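Local coordinates for protein AggB (Escherichia coli, PDB 4PHX) that forms the minor subunit of aggregative adherence fimbriae type I, probably located at the fimbrial tip, and is thought to take part in bacterial adhesion, at residues 35-39 with 76-81; 48-52 with 62-66; 51-55 with 104-110. All coordinates share one frame; numbering follows the deposited sequence.

Contact 1: residues 35-39 with 76-81; sequences FHIWI and IEGQRG
Gln79 lays its side-chain amide flat on the indole of Trp38, the two planes only 6° apart. Gln79 CD lies 3.4 Å from Trp38 CE2, over the middle of the ring system, while Gln79 CG sits above the six-membered ring in a CH-pi contact, 3.4 Å from its centroid. A bend at chi2 (63°) turns the amide parallel to the indole plane, and a nearly straight bond from Gln79 NE2 to Arg80 O, 2.8 Å long and in the carbonyl plane, fixes the rotation of the group. Trp38 NE1 and Gln79 NE2 are both donors and do not bond; the indole N-H has a weak partner in Asn40. The contact lies in the immunoglobulin-like beta sandwich, where strand 34-39 runs between strands 82-85 and 107-117 and the 76-81 turn folds over one side of it. His36 is layered between two neighbours: Trp38 CZ3 covers the centre of one imidazole face, and Ile76 CD1 approaches the opposite face, 3.8 Å from His36 CD2. With CG anti to the backbone N (chi1 178°), the His36 ring reaches out to the turn, where His36 NE2 comes 3.6 Å from Gln79 CG. His36 ND1 makes a weak hydrogen bond to Glu115. Beside Trp38 CB, Gly81 brings its backbone close to the strand, with Gly81 CA 3.2 Å from Ile37 O in a CA-H...O contact.

Contact 2: residues 48-52 with 62-66; sequences GHYIV and LKVKI
Tyr50 and Val64 form a hydrogen-bonded antiparallel pair in the hairpin of strands 49-53 and 61-67. Tyr50 N donates to Val64 O at 2.7 Å, almost straight (172°), and Val64 N returns a bond of equal length to Tyr50 O. Val52 N to Leu62 O is just as short. The pairing eases towards both ends: Ile66 N to Gly48 O is weak at 3.4 Å, and Leu62 N to Val52 O measures 3.2 Å. The tight side of the sheet carries Tyr50, Val52, Leu62 and Val64, which face the sandwich core. There Val52 CG2 meets Val64 CG2 at 3.9 Å, and Ile66 CG2 touches the edge of the Tyr50 ring. The other side is partly exposed; on it His49 lies beside Lys65 and Ile51 beside Lys63. Lys65 CB rests over one face of the His49 ring, 3.8 Å from its centroid, before its extended chain leads away. Lys63 CG lies 3.5 Å from Ile51 CD1, and bends at chi3 and chi4 (60° and 75°) fold NZ back near that methyl. This outer side thus mixes methylene packing with polar ends: Lys63 NZ bonds to Asn44, Lys65 has a long, weak ion pair with Asp17, and Asp98, hydrogen-bonded to His49 ND1, would tend to favour a protonated imidazole.

Contact 3: residues 51-55 with 104-110; sequences IVQNN and APGEYIF
Asn54 reaches with its side-chain amide into the turn at 104-106, just where strand 49-53 ends. This is a junction between the two sheets of the immunoglobulin-like sandwich: strand 49-53 is the outermost strand of one within this chain, and strand 107-117 belongs to the other. Asn54 ND2 has two acceptors. One is Pro105 O, though the modelled separation is too short for its length to be trusted; the other is reached by a weak bond of 3.4 Å from Asn54 ND2 to Tyr108 OH. The Tyr108 hydroxyl in turn donates to Ala104 O at 2.6 Å, an acceptor lying in the plane of its ring, so the hydroxyl is a donor to the turn and at most a weak acceptor from the asparagine. Asn54 CG stands anti to the backbone N (chi1 -174°), which sends the amide toward 104-106 while Asn54 CB packs 3.5 Å from Tyr108 CE1, the amide and ring planes 51° apart. Among backbone groups, Asn55 N donates to Glu107 O over 3.2 Å, and the same oxygen receives a CA-H...O contact from Asn54 CA. Tyr108 and Gly106 also have backbone hydrogen bonds with Leu140 and Val142, at the neighbouring C-terminal strand. Toward the core the contact becomes apolar: Phe110, also covered by Ile138 and Leu140, turns its ring edge to the valine, with Phe110 CE1 3.5 Å from Val52 CG2.

Contacts 2 and 3 share Ile51 and Val52, and their centres are 11 Å apart: contact 2 pairs strand 49-53 with its neighbour in one sheet, and contact 3 joins the end of that strand to the opposite sheet. They meet in the core where Leu62 CG lies 3.8 Å from Tyr108 CE1. Contact 1 is centred 14 Å from contact 2 and is joined to it by a probable hydrogen bond of 3.1 Å between Ile39 N and Tyr50 OH, beside packing of Ile39 on Val64 and Ile66. Contacts 1 and 3, with centres 23 Å apart, do not touch and lie on opposite sides of the chain's centre, yet strands 34-39 and 107-117 are neighbours in one sheet.

Contact 1: residues 35-39 with 76-81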
loop_
_atom_site.group_PDB
_atom_site.type_symbol
_atom_site.label_atom_id
_atom_site.label_comp_id
_atom_site.label_asym_id
_atom_site.label_seq_id
_atom_site.Cartn_x
_atom_site.Cartn_y
_atom_site.Cartn_z
ATOM N N PHE B 35 -13.622 0.353 30.884
ATOM C CA PHE B 35 -13.531 -1.072 30.562
ATOM C C PHE B 35 -12.075 -1.452 30.296
ATOM O O PHE B 35 -11.285 -0.657 29.797
ATOM C CB PHE B 35 -14.312 -1.456 29.309
ATOM C CG PHE B 35 -15.767 -1.074 29.308
ATOM C CD1 PHE B 35 -16.175 0.159 28.820
ATOM C CD2 PHE B 35 -16.737 -1.985 29.692
ATOM C CE1 PHE B 35 -17.535 0.491 28.774
ATOM C CE2 PHE B 35 -18.086 -1.660 29.639
ATOM C CZ PHE B 35 -18.481 -0.429 29.185
ATOM N N HIS B 36 -11.777 -2.717 30.530
ATOM C CA HIS B 36 -10.433 -3.205 30.743
ATOM C C HIS B 36 -10.521 -4.656 30.333
ATOM O O HIS B 36 -11.249 -5.420 30.976
ATOM C CB HIS B 36 -10.273 -3.114 32.246
ATOM C CG HIS B 36 -8.979 -3.611 32.784
ATOM N ND1 HIS B 36 -8.868 -4.099 34.066
ATOM C CD2 HIS B 36 -7.735 -3.644 32.253
ATOM C CE1 HIS B 36 -7.611 -4.426 34.300
ATOM N NE2 HIS B 36 -6.904 -4.166 33.215
ATOM N N ILE B 37 -9.840 -5.045 29.262
ATOM C CA ILE B 37 -9.840 -6.449 28.833
ATOM C C ILE B 37 -8.455 -6.936 28.476
ATOM O O ILE B 37 -7.581 -6.135 28.175
ATOM C CB ILE B 37 -10.735 -6.700 27.584
ATOM C CG1 ILE B 37 -10.214 -5.926 26.383
ATOM C CG2 ILE B 37 -12.165 -6.339 27.852
ATOM C CD1 ILE B 37 -11.248 -5.747 25.260
ATOM N N TRP B 38 -8.261 -8.253 28.478
ATOM C CA TRP B 38 -7.023 -8.830 27.982
ATOM C C TRP B 38 -7.249 -10.271 27.581
ATOM O O TRP B 38 -8.309 -10.836 27.874
ATOM C CB TRP B 38 -5.895 -8.725 29.017
ATOM C CG TRP B 38 -6.190 -9.380 30.321
ATOM C CD1 TRP B 38 -5.801 -10.631 30.721
ATOM C CD2 TRP B 38 -6.935 -8.825 31.420
ATOM N NE1 TRP B 38 -6.260 -10.883 31.994
ATOM C CE2 TRP B 38 -6.958 -9.792 32.443
ATOM C CE3 TRP B 38 -7.589 -7.608 31.629
ATOM C CZ2 TRP B 38 -7.596 -9.577 33.658
ATOM C CZ3 TRP B 38 -8.226 -7.392 32.836
ATOM C CH2 TRP B 38 -8.230 -8.372 33.838
ATOM N N ILE B 39 -6.275 -10.867 26.898
ATOM C CA ILE B 39 -6.362 -12.290 26.619
ATOM C C ILE B 39 -5.440 -13.033 27.564
ATOM O O ILE B 39 -4.320 -12.576 27.811
ATOM C CB ILE B 39 -5.925 -12.618 25.200
ATOM C CG1 ILE B 39 -6.833 -11.911 24.182
ATOM C CG2 ILE B 39 -5.865 -14.157 24.995
ATOM C CD1 ILE B 39 -6.528 -12.276 22.758
ATOM N N ILE B 76 -2.959 -1.539 34.395
ATOM C CA ILE B 76 -3.751 -1.100 35.530
ATOM C C ILE B 76 -3.632 -2.054 36.729
ATOM O O ILE B 76 -4.260 -3.113 36.752
ATOM C CB ILE B 76 -5.230 -0.971 35.120
ATOM C CG1 ILE B 76 -5.375 -0.069 33.893
ATOM C CG2 ILE B 76 -6.067 -0.467 36.275
ATOM C CD1 ILE B 76 -6.741 -0.143 33.249
ATOM N N GLU B 77 -2.807 -1.687 37.706
ATOM C CA GLU B 77 -2.712 -2.414 38.988
ATOM C C GLU B 77 -2.311 -3.912 39.045
ATOM O O GLU B 77 -2.991 -4.680 39.741
ATOM C CB GLU B 77 -4.032 -2.286 39.768
ATOM C CG GLU B 77 -4.395 -0.905 40.260
ATOM C CD GLU B 77 -5.836 -0.855 40.740
ATOM O OE1 GLU B 77 -6.354 -1.925 41.135
ATOM O OE2 GLU B 77 -6.452 0.232 40.711
ATOM N N GLY B 78 -1.276 -4.373 38.339
ATOM C CA GLY B 78 -0.706 -3.768 37.158
ATOM C C GLY B 78 -1.013 -4.812 36.101
ATOM O O GLY B 78 -0.124 -5.523 35.613
ATOM N N GLN B 79 -2.303 -4.933 35.793
ATOM C CA GLN B 79 -2.785 -5.867 34.781
ATOM C C GLN B 79 -2.634 -5.261 33.392
ATOM O O GLN B 79 -3.188 -4.196 33.115
ATOM C CB GLN B 79 -4.259 -6.208 35.035
ATOM C CG GLN B 79 -4.869 -7.093 33.957
ATOM C CD GLN B 79 -4.193 -8.461 33.878
ATOM O OE1 GLN B 79 -4.156 -9.202 34.865
ATOM N NE2 GLN B 79 -3.658 -8.796 32.706
ATOM N N ARG B 80 -1.872 -5.929 32.532
ATOM C CA ARG B 80 -1.715 -5.504 31.145
ATOM C C ARG B 80 -2.978 -5.872 30.361
ATOM O O ARG B 80 -3.573 -6.925 30.597
ATOM C CB ARG B 80 -0.486 -6.167 30.506
ATOM C CG ARG B 80 0.869 -5.845 31.171
ATOM C CD ARG B 80 2.018 -6.714 30.598
ATOM N NE ARG B 80 1.960 -8.093 31.088
ATOM C CZ ARG B 80 2.617 -9.122 30.556
ATOM N NH1 ARG B 80 3.397 -8.955 29.497
ATOM N NH2 ARG B 80 2.485 -10.332 31.087
ATOM N N GLY B 81 -3.394 -4.998 29.447
ATOM C CA GLY B 81 -4.564 -5.236 28.620
ATOM C C GLY B 81 -4.862 -4.017 27.778
ATOM O O GLY B 81 -4.016 -3.148 27.633
#

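Contact 2: residues 48-52 with 62-66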
loop_
_atom_site.group_PDB
_atom_site.type_symbol
_atom_site.label_atom_id
_atom_site.label_comp_id
_atom_site.label_asym_id
_atom_site.label_seq_id
_atom_site.Cartn_x
_atom_site.Cartn_y
_atom_site.Cartn_z
ATOM N N GLY B 48 -1.631 -5.073 24.001
ATOM C CA GLY B 48 -1.891 -6.463 24.291
ATOM C C GLY B 48 -1.974 -7.215 22.973
ATOM O O GLY B 48 -3.039 -7.315 22.339
ATOM N N HIS B 49 -0.810 -7.725 22.569
ATOM C CA HIS B 49 -0.639 -8.579 21.406
ATOM C C HIS B 49 -0.121 -9.937 21.881
ATOM O O HIS B 49 0.769 -10.010 22.731
ATOM C CB HIS B 49 0.370 -7.960 20.436
ATOM C CG HIS B 49 -0.078 -6.664 19.843
ATOM N ND1 HIS B 49 -0.092 -6.437 18.484
ATOM C CD2 HIS B 49 -0.529 -5.525 20.425
ATOM C CE1 HIS B 49 -0.536 -5.214 18.252
ATOM N NE2 HIS B 49 -0.801 -4.637 19.412
ATOM N N TYR B 50 -0.647 -11.006 21.302
ATOM C CA TYR B 50 -0.449 -12.327 21.861
ATOM C C TYR B 50 -0.147 -13.360 20.794
ATOM O O TYR B 50 -0.427 -13.145 19.621
ATOM C CB TYR B 50 -1.729 -12.762 22.582
ATOM C CG TYR B 50 -2.259 -11.795 23.616
ATOM C CD1 TYR B 50 -1.951 -11.954 24.971
ATOM C CD2 TYR B 50 -3.104 -10.748 23.249
ATOM C CE1 TYR B 50 -2.456 -11.079 25.931
ATOM C CE2 TYR B 50 -3.599 -9.875 24.183
ATOM C CZ TYR B 50 -3.274 -10.039 25.523
ATOM O OH TYR B 50 -3.779 -9.169 26.453
ATOM N N ILE B 51 0.385 -14.500 21.224
ATOM C CA ILE B 51 0.521 -15.676 20.370
ATOM C C ILE B 51 -0.331 -16.799 20.938
ATOM O O ILE B 51 -0.269 -17.080 22.130
ATOM C CB ILE B 51 1.983 -16.167 20.323
ATOM C CG1 ILE B 51 2.877 -15.146 19.618
ATOM C CG2 ILE B 51 2.062 -17.525 19.644
ATOM C CD1 ILE B 51 3.128 -15.478 18.162
ATOM N N VAL B 52 -1.104 -17.466 20.100
ATOM C CA VAL B 52 -1.974 -18.526 20.590
ATOM C C VAL B 52 -1.657 -19.871 19.957
ATOM O O VAL B 52 -1.529 -19.974 18.741
ATOM C CB VAL B 52 -3.459 -18.195 20.312
ATOM C CG1 VAL B 52 -4.359 -19.331 20.763
ATOM C CG2 VAL B 52 -3.839 -16.910 20.998
ATOM N N LEU B 62 -0.884 -18.613 15.917
ATOM C CA LEU B 62 -1.524 -17.365 15.545
ATOM C C LEU B 62 -1.037 -16.240 16.431
ATOM O O LEU B 62 -1.058 -16.358 17.650
ATOM C CB LEU B 62 -3.029 -17.481 15.650
ATOM C CG LEU B 62 -3.615 -18.249 14.478
ATOM C CD1 LEU B 62 -5.129 -18.361 14.619
ATOM C CD2 LEU B 62 -3.217 -17.550 13.178
ATOM N N LYS B 63 -0.572 -15.164 15.815
ATOM C CA LYS B 63 -0.336 -13.926 16.529
ATOM C C LYS B 63 -1.644 -13.174 16.440
ATOM O O LYS B 63 -2.149 -12.894 15.351
ATOM C CB LYS B 63 0.755 -13.073 15.863
ATOM C CG LYS B 63 1.951 -13.828 15.307
ATOM C CD LYS B 63 3.000 -12.879 14.709
ATOM C CE LYS B 63 3.569 -11.878 15.731
ATOM N NZ LYS B 63 4.536 -12.501 16.696
ATOM N N VAL B 64 -2.207 -12.836 17.585
ATOM C CA VAL B 64 -3.449 -12.111 17.577
ATOM C C VAL B 64 -3.295 -10.851 18.400
ATOM O O VAL B 64 -2.331 -10.705 19.159
ATOM C CB VAL B 64 -4.577 -12.976 18.127
ATOM C CG1 VAL B 64 -4.700 -14.242 17.298
ATOM C CG2 VAL B 64 -4.337 -13.294 19.621
ATOM N N LYS B 65 -4.232 -9.926 18.223
ATOM C CA LYS B 65 -4.270 -8.718 19.037
ATOM C C LYS B 65 -5.708 -8.419 19.436
ATOM O O LYS B 65 -6.660 -8.804 18.754
ATOM C CB LYS B 65 -3.648 -7.515 18.305
ATOM C CG LYS B 65 -4.337 -7.138 16.997
ATOM C CD LYS B 65 -3.742 -5.862 16.362
ATOM C CE LYS B 65 -4.453 -5.480 15.071
ATOM N NZ LYS B 65 -3.806 -4.295 14.408
ATOM N N ILE B 66 -5.860 -7.725 20.554
ATOM C CA ILE B 66 -7.183 -7.473 21.082
ATOM C C ILE B 66 -7.457 -5.988 21.285
ATOM O O ILE B 66 -6.594 -5.223 21.683
ATOM C CB ILE B 66 -7.409 -8.247 22.398
ATOM C CG1 ILE B 66 -8.891 -8.238 22.775
ATOM C CG2 ILE B 66 -6.522 -7.670 23.510
ATOM C CD1 ILE B 66 -9.245 -9.129 23.978
#

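Contact 3: residues 51-55 with 104-110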
loop_
_atom_site.group_PDB
_atom_site.type_symbol
_atom_site.label_atom_id
_atom_site.label_comp_id
_atom_site.label_asym_id
_atom_site.label_seq_id
_atom_site.Cartn_x
_atom_site.Cartn_y
_atom_site.Cartn_z
ATOM N N ILE B 51 0.385 -14.500 21.224
ATOM C CA ILE B 51 0.521 -15.676 20.370
ATOM C C ILE B 51 -0.331 -16.799 20.938
ATOM O O ILE B 51 -0.269 -17.080 22.130
ATOM C CB ILE B 51 1.983 -16.167 20.323
ATOM C CG1 ILE B 51 2.877 -15.146 19.618
ATOM C CG2 ILE B 51 2.062 -17.525 19.644
ATOM C CD1 ILE B 51 3.128 -15.478 18.162
ATOM N N VAL B 52 -1.104 -17.466 20.100
ATOM C CA VAL B 52 -1.974 -18.526 20.590
ATOM C C VAL B 52 -1.657 -19.871 19.957
ATOM O O VAL B 52 -1.529 -19.974 18.741
ATOM C CB VAL B 52 -3.459 -18.195 20.312
ATOM C CG1 VAL B 52 -4.359 -19.331 20.763
ATOM C CG2 VAL B 52 -3.839 -16.910 20.998
ATOM N N GLN B 53 -1.573 -20.902 20.793
ATOM C CA GLN B 53 -1.241 -22.256 20.367
ATOM C C GLN B 53 -2.402 -22.958 19.697
ATOM O O GLN B 53 -3.525 -22.934 20.196
ATOM C CB GLN B 53 -0.806 -23.109 21.571
ATOM C CG GLN B 53 0.590 -22.822 22.082
ATOM C CD GLN B 53 1.651 -22.987 21.001
ATOM O OE1 GLN B 53 2.006 -22.025 20.316
ATOM N NE2 GLN B 53 2.167 -24.208 20.851
ATOM N N ASN B 54 -2.116 -23.598 18.570
ATOM C CA ASN B 54 -3.009 -24.592 18.004
ATOM C C ASN B 54 -2.983 -25.803 18.918
ATOM O O ASN B 54 -2.043 -25.992 19.686
ATOM C CB ASN B 54 -2.511 -24.993 16.619
ATOM C CG ASN B 54 -3.464 -25.923 15.887
ATOM O OD1 ASN B 54 -4.151 -26.752 16.491
ATOM N ND2 ASN B 54 -3.507 -25.786 14.565
ATOM N N ASN B 55 -4.014 -26.630 18.837
ATOM C CA ASN B 55 -3.976 -27.915 19.516
ATOM C C ASN B 55 -3.262 -28.951 18.656
ATOM O O ASN B 55 -3.901 -29.773 17.991
ATOM C CB ASN B 55 -5.379 -28.375 19.884
ATOM C CG ASN B 55 -6.106 -27.361 20.733
ATOM O OD1 ASN B 55 -7.112 -26.796 20.313
ATOM N ND2 ASN B 55 -5.591 -27.113 21.935
ATOM N N ALA B 104 -2.389 -22.513 10.244
ATOM C CA ALA B 104 -2.496 -23.950 10.304
ATOM C C ALA B 104 -3.902 -24.238 10.777
ATOM O O ALA B 104 -4.399 -23.570 11.680
ATOM C CB ALA B 104 -1.498 -24.510 11.264
ATOM N N PRO B 105 -4.558 -25.232 10.160
ATOM C CA PRO B 105 -5.895 -25.651 10.589
ATOM C C PRO B 105 -5.872 -26.135 12.033
ATOM O O PRO B 105 -4.794 -26.214 12.627
ATOM C CB PRO B 105 -6.215 -26.822 9.650
ATOM C CG PRO B 105 -4.882 -27.293 9.161
ATOM C CD PRO B 105 -4.047 -26.060 9.057
ATOM N N GLY B 106 -7.044 -26.446 12.585
ATOM C CA GLY B 106 -7.133 -26.984 13.931
ATOM C C GLY B 106 -7.972 -26.106 14.833
ATOM O O GLY B 106 -8.794 -25.323 14.359
ATOM N N GLU B 107 -7.770 -26.234 16.138
ATOM C CA GLU B 107 -8.515 -25.413 17.091
ATOM C C GLU B 107 -7.612 -24.419 17.805
ATOM O O GLU B 107 -6.465 -24.722 18.108
ATOM C CB GLU B 107 -9.250 -26.289 18.107
ATOM C CG GLU B 107 -10.447 -27.032 17.547
ATOM C CD GLU B 107 -11.103 -27.932 18.582
ATOM O OE1 GLU B 107 -10.484 -28.183 19.639
ATOM O OE2 GLU B 107 -12.236 -28.392 18.336
ATOM N N TYR B 108 -8.125 -23.221 18.053
ATOM C CA TYR B 108 -7.409 -22.265 18.877
ATOM C C TYR B 108 -8.345 -21.742 19.959
ATOM O O TYR B 108 -9.452 -21.269 19.666
ATOM C CB TYR B 108 -6.890 -21.102 18.045
ATOM C CG TYR B 108 -5.933 -21.476 16.945
ATOM C CD1 TYR B 108 -4.562 -21.364 17.115
ATOM C CD2 TYR B 108 -6.406 -21.916 15.722
ATOM C CE1 TYR B 108 -3.693 -21.692 16.089
ATOM C CE2 TYR B 108 -5.555 -22.243 14.698
ATOM C CZ TYR B 108 -4.202 -22.137 14.882
ATOM O OH TYR B 108 -3.375 -22.483 13.840
ATOM N N ILE B 109 -7.898 -21.838 21.207
ATOM C CA ILE B 109 -8.684 -21.369 22.337
ATOM C C ILE B 109 -8.325 -19.944 22.736
ATOM O O ILE B 109 -7.219 -19.661 23.186
ATOM C CB ILE B 109 -8.523 -22.278 23.558
ATOM C CG1 ILE B 109 -8.994 -23.692 23.235
ATOM C CG2 ILE B 109 -9.332 -21.746 24.715
ATOM C CD1 ILE B 109 -8.326 -24.744 24.093
ATOM N N PHE B 110 -9.276 -19.039 22.569
ATOM C CA PHE B 110 -9.108 -17.707 23.117
ATOM C C PHE B 110 -9.761 -17.601 24.500
ATOM O O PHE B 110 -10.961 -17.818 24.672
ATOM C CB PHE B 110 -9.690 -16.692 22.153
ATOM C CG PHE B 110 -8.983 -16.660 20.820
ATOM C CD1 PHE B 110 -7.604 -16.523 20.757
ATOM C CD2 PHE B 110 -9.692 -16.777 19.639
ATOM C CE1 PHE B 110 -6.950 -16.486 19.536
ATOM C CE2 PHE B 110 -9.041 -16.743 18.409
ATOM C CZ PHE B 110 -7.671 -16.599 18.359
#